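D-alanyl-D-alanine carboxypeptidase (Penicillin binding protein) family protein (Francisella tularensis subsp. tularensis, PDB 6OSU) probably removes the terminal D-alanine from cell-wall peptide precursors as a serine-type carboxypeptidase of the S11 family, during peptidoglycan biosynthesis. Local coordinates at residues A[55-60]-A[156-161]; A[64-69]-A[145-150]. One frame throughout, in Å; residues are numbered along the deposited sequence.

Contact 1. Residues A[55-60]-A[156-161]; sequences NMDVRR and MNNTHF
R59 bonds N158 directly, and D57 meets it through a water, across two surface loops of the penicillin-binding carboxypeptidase domain, the first leaving strand 50-54 for helix 66-79, the second joining helices 140-154 and 176-189. The first loop opens with a type I beta turn from N55 to V58, closed by V58 N to N55 O at 3.0 Å. M56, inside the turn, packs on H177 and ties this loop to the start of helix 176-189. D57 OD1 lies 4.4 Å from N158 ND2, and a water fills the step, donating to D57 OD1 at 2.9 Å and accepting from N158 ND2 at 3.1 Å; H177 is a weak second partner of that carboxylate. Past V58, the R59 chain is extended from CG to NE and crosses the asparagine side chain at about a right angle. Its NE makes a weak bond to N158 OD1 at 3.4 Å, so NH2 carries the main one. On the second loop, the backbone N of N158 is held by D178, which also takes the hydroxyl of T159 and so anchors the base of the asparagine. The N158 amide thus turns ND2 to the water and OD1 to the guanidinium. R59 NH2 to N158 OD1 is 2.6 Å and nearly straight at 171°; the donor lies in the carbonyl plane on a lone pair, although the guanidinium and amide planes are turned 54° apart.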
# COMPACT_ATOMS: atom_id res chain seq x y z
N ASN A 55 5.05 -9.12 14.51
CA ASN A 55 3.68 -9.43 14.95
C ASN A 55 2.66 -9.13 13.86
O ASN A 55 1.54 -8.70 14.13
CB ASN A 55 3.34 -8.67 16.23
CG ASN A 55 4.21 -9.08 17.40
OD1 ASN A 55 4.41 -10.27 17.65
ND2 ASN A 55 4.72 -8.10 18.14
N MET A 56 3.05 -9.35 12.60
CA MET A 56 2.24 -8.89 11.48
C MET A 56 0.89 -9.60 11.39
O MET A 56 0.02 -9.13 10.64
CB MET A 56 2.99 -9.06 10.16
CG MET A 56 3.17 -10.50 9.71
SD MET A 56 3.85 -10.61 8.04
CE MET A 56 4.01 -12.38 7.86
N ASP A 57 0.69 -10.68 12.13
CA ASP A 57 -0.57 -11.42 12.12
C ASP A 57 -1.33 -11.33 13.44
O ASP A 57 -2.34 -12.02 13.60
CB ASP A 57 -0.32 -12.89 11.76
CG ASP A 57 0.12 -13.07 10.33
OD1 ASP A 57 -0.43 -12.38 9.44
OD2 ASP A 57 1.03 -13.89 10.09
N VAL A 58 -0.87 -10.51 14.38
CA VAL A 58 -1.56 -10.35 15.65
C VAL A 58 -2.75 -9.43 15.46
O VAL A 58 -2.64 -8.36 14.84
CB VAL A 58 -0.60 -9.80 16.73
CG1 VAL A 58 -1.35 -9.53 18.02
CG2 VAL A 58 0.54 -10.79 16.97
N ARG A 59 -3.90 -9.84 15.98
CA ARG A 59 -5.13 -9.10 15.76
C ARG A 59 -5.20 -7.90 16.70
O ARG A 59 -5.09 -8.05 17.93
CB ARG A 59 -6.33 -10.02 15.96
CG ARG A 59 -6.43 -11.06 14.86
CD ARG A 59 -7.52 -12.08 15.11
NE ARG A 59 -7.60 -13.01 13.98
CZ ARG A 59 -8.59 -13.88 13.80
NH1 ARG A 59 -9.59 -13.95 14.67
NH2 ARG A 59 -8.58 -14.68 12.74
N ARG A 60 -5.35 -6.71 16.13
CA ARG A 60 -5.49 -5.47 16.87
C ARG A 60 -6.68 -4.69 16.33
O ARG A 60 -7.25 -5.05 15.29
CB ARG A 60 -4.22 -4.60 16.80
CG ARG A 60 -2.93 -5.32 17.11
CD ARG A 60 -1.81 -4.32 17.34
NE ARG A 60 -1.77 -3.85 18.72
CZ ARG A 60 -2.32 -2.72 19.16
NH1 ARG A 60 -2.98 -1.93 18.32
NH2 ARG A 60 -2.22 -2.38 20.44
N MET A 156 -7.81 -11.24 3.31
CA MET A 156 -7.62 -10.72 4.66
C MET A 156 -8.34 -11.65 5.62
O MET A 156 -9.49 -11.42 6.00
CB MET A 156 -8.13 -9.29 4.76
CG MET A 156 -7.64 -8.37 3.65
SD MET A 156 -8.51 -6.79 3.61
CE MET A 156 -8.15 -6.18 5.26
N ASN A 157 -7.66 -12.72 6.02
CA ASN A 157 -8.27 -13.78 6.81
C ASN A 157 -8.28 -13.49 8.30
O ASN A 157 -8.88 -14.27 9.06
CB ASN A 157 -7.55 -15.10 6.55
CG ASN A 157 -7.69 -15.57 5.12
OD1 ASN A 157 -6.70 -15.67 4.39
ND2 ASN A 157 -8.91 -15.86 4.70
N ASN A 158 -7.64 -12.42 8.75
CA ASN A 158 -7.67 -12.07 10.17
C ASN A 158 -8.22 -10.67 10.34
O ASN A 158 -7.60 -9.83 11.01
CB ASN A 158 -6.27 -12.20 10.77
CG ASN A 158 -5.76 -13.62 10.75
OD1 ASN A 158 -6.43 -14.54 11.21
ND2 ASN A 158 -4.56 -13.81 10.21
N THR A 159 -9.38 -10.41 9.76
CA THR A 159 -9.97 -9.08 9.73
C THR A 159 -11.47 -9.19 9.87
O THR A 159 -12.10 -10.01 9.19
CB THR A 159 -9.62 -8.36 8.42
OG1 THR A 159 -8.25 -7.93 8.46
CG2 THR A 159 -10.51 -7.14 8.20
N HIS A 160 -12.05 -8.39 10.76
CA HIS A 160 -13.50 -8.32 10.90
C HIS A 160 -13.88 -6.91 11.29
O HIS A 160 -13.45 -6.41 12.33
CB HIS A 160 -14.01 -9.32 11.94
CG HIS A 160 -15.50 -9.35 12.05
ND1 HIS A 160 -16.29 -10.07 11.17
CD2 HIS A 160 -16.35 -8.73 12.90
CE1 HIS A 160 -17.56 -9.90 11.50
NE2 HIS A 160 -17.62 -9.09 12.54
N PHE A 161 -14.70 -6.27 10.46
CA PHE A 161 -15.17 -4.91 10.70
C PHE A 161 -16.53 -4.94 11.38
O PHE A 161 -17.38 -5.77 11.06
CB PHE A 161 -15.24 -4.13 9.39
CG PHE A 161 -13.91 -3.99 8.70
CD1 PHE A 161 -12.92 -3.19 9.25
CD2 PHE A 161 -13.66 -4.65 7.51
CE1 PHE A 161 -11.69 -3.06 8.62
CE2 PHE A 161 -12.44 -4.51 6.87
CZ PHE A 161 -11.45 -3.71 7.43
O HOH W 1 -3.07 -11.54 8.62

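Contact 2. Residues A[64-69]-A[145-150]; sequences SLTKIM and DLMNQT
L146 O is gripped by two donors, the backbone N of T150 and the hydroxyl OG1 of the same residue, each at 2.9 Å from L146 O. They approach from opposite faces of the carbonyl plane, with OG1 36° out of it, and the OG1 bond holds the threonine side chain in its rotamer. With OG1 turned back to its own helix, CG2 stands anti to the backbone N (chi1 -61° for OG1) and meets M69 SD at 3.8 Å. This is helix-to-helix packing between 140-154 and 66-79, at whose start lies the SxxK motif of serine penicillin-recognising enzymes. M69 and M147 run antiparallel, side by side: the M147 methyl CE comes to 3.7 Å from M69 CG, while M69, folding back at its second and third torsions, brings its own CE to 3.8 Å from M147 O. The M147 chain, bent at its last torsion (65°), carries CE on to T66 CG2 at 3.5 Å, the two side chains crossing at about a right angle. T66 keeps its hydroxyl for A63 O, so its methyl faces the neighbouring helix. F161 touches T66, M69 and M147 alike. On a different face, K67 NZ bonds S64 OG at 2.9 Å, and N126 and D165 also hold that lysine. Methyl, methylene and thioether groups carry nearly all of the side-chain contact, which implies that its fit depends on shape, with the predicted catalytic groups S64 and K67 at the start of helix 66-79 kept on another side.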
# COMPACT_ATOMS: atom_id res chain seq x y z
N SER A 64 -9.59 4.08 12.27
CA SER A 64 -10.05 4.61 10.98
C SER A 64 -9.41 3.92 9.79
O SER A 64 -9.74 4.30 8.66
CB SER A 64 -9.79 6.11 10.88
OG SER A 64 -10.78 6.88 11.56
N LEU A 65 -8.51 2.95 9.99
CA LEU A 65 -8.06 2.15 8.86
C LEU A 65 -9.22 1.39 8.23
O LEU A 65 -9.15 1.01 7.05
CB LEU A 65 -6.96 1.18 9.30
CG LEU A 65 -5.76 1.79 10.02
CD1 LEU A 65 -4.62 0.79 10.11
CD2 LEU A 65 -5.30 3.08 9.35
N THR A 66 -10.29 1.17 9.01
CA THR A 66 -11.55 0.65 8.47
C THR A 66 -11.99 1.43 7.24
O THR A 66 -12.48 0.85 6.27
CB THR A 66 -12.63 0.71 9.55
OG1 THR A 66 -12.21 -0.01 10.72
CG2 THR A 66 -13.94 0.14 9.04
N LYS A 67 -11.80 2.76 7.26
CA LYS A 67 -12.24 3.61 6.15
C LYS A 67 -11.56 3.25 4.84
O LYS A 67 -12.07 3.61 3.77
CB LYS A 67 -11.98 5.08 6.48
CG LYS A 67 -12.85 5.65 7.59
CD LYS A 67 -12.69 7.16 7.69
CE LYS A 67 -13.62 7.77 8.72
NZ LYS A 67 -13.29 7.37 10.12
N ILE A 68 -10.41 2.56 4.88
CA ILE A 68 -9.77 2.14 3.64
C ILE A 68 -10.63 1.11 2.92
O ILE A 68 -10.79 1.16 1.70
CB ILE A 68 -8.36 1.59 3.92
CG1 ILE A 68 -7.48 2.67 4.55
CG2 ILE A 68 -7.73 1.08 2.63
CD1 ILE A 68 -6.12 2.16 4.96
N MET A 69 -11.20 0.16 3.67
CA MET A 69 -12.08 -0.82 3.06
C MET A 69 -13.34 -0.16 2.52
O MET A 69 -13.80 -0.49 1.42
CB MET A 69 -12.45 -1.91 4.07
CG MET A 69 -13.50 -2.88 3.54
SD MET A 69 -12.94 -3.73 2.05
CE MET A 69 -11.93 -5.03 2.76
N ASP A 145 -21.46 -5.97 6.26
CA ASP A 145 -21.42 -7.33 5.73
C ASP A 145 -20.68 -7.38 4.40
O ASP A 145 -19.90 -8.30 4.15
CB ASP A 145 -22.83 -7.88 5.57
CG ASP A 145 -23.47 -8.25 6.90
OD1 ASP A 145 -22.76 -8.81 7.76
OD2 ASP A 145 -24.67 -7.97 7.08
N LEU A 146 -20.92 -6.39 3.54
CA LEU A 146 -20.19 -6.33 2.28
C LEU A 146 -18.70 -6.12 2.52
O LEU A 146 -17.86 -6.70 1.83
CB LEU A 146 -20.76 -5.21 1.41
CG LEU A 146 -20.06 -5.00 0.07
CD1 LEU A 146 -20.34 -6.17 -0.86
CD2 LEU A 146 -20.51 -3.69 -0.53
N MET A 147 -18.35 -5.28 3.51
CA MET A 147 -16.94 -5.09 3.86
C MET A 147 -16.29 -6.40 4.28
O MET A 147 -15.15 -6.68 3.89
CB MET A 147 -16.81 -4.06 4.98
CG MET A 147 -17.34 -2.68 4.65
SD MET A 147 -17.29 -1.62 6.10
CE MET A 147 -15.52 -1.51 6.36
N ASN A 148 -16.99 -7.20 5.08
CA ASN A 148 -16.41 -8.45 5.57
C ASN A 148 -16.31 -9.50 4.46
O ASN A 148 -15.37 -10.30 4.46
CB ASN A 148 -17.21 -8.97 6.76
CG ASN A 148 -17.04 -8.10 8.00
OD1 ASN A 148 -15.94 -7.62 8.27
ND2 ASN A 148 -18.12 -7.90 8.74
N GLN A 149 -17.26 -9.51 3.52
CA GLN A 149 -17.15 -10.39 2.37
C GLN A 149 -15.98 -9.99 1.49
O GLN A 149 -15.20 -10.84 1.04
CB GLN A 149 -18.44 -10.38 1.55
CG GLN A 149 -19.64 -10.97 2.24
CD GLN A 149 -20.92 -10.70 1.48
OE1 GLN A 149 -21.98 -10.49 2.07
NE2 GLN A 149 -20.82 -10.68 0.15
N THR A 150 -15.85 -8.69 1.22
CA THR A 150 -14.75 -8.20 0.39
C THR A 150 -13.40 -8.51 1.04
O THR A 150 -12.44 -8.86 0.35
CB THR A 150 -14.90 -6.70 0.15
OG1 THR A 150 -16.13 -6.45 -0.54
CG2 THR A 150 -13.75 -6.17 -0.69

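Contact 1 lies at the surface and contact 2 in the buried interior, their centres about 13 Å apart in the same domain. The first joins loops through a guanidinium, an amide and a water; the second joins two helices through methionines and threonines. Segment 156-161 links them, since its chain runs inward from the partly exposed N158 to the buried F161. There F161 N lies 2.8 Å from N148 OD1, probably a hydrogen bond, and the ring packs CD1 against T66 CG2 at 3.5 Å. Contact 2 pairs helices 66-79 and 140-154 directly, while contact 1 pairs the loop leading into the first with the loop leaving the second; contact 2 alone includes predicted catalytic residues.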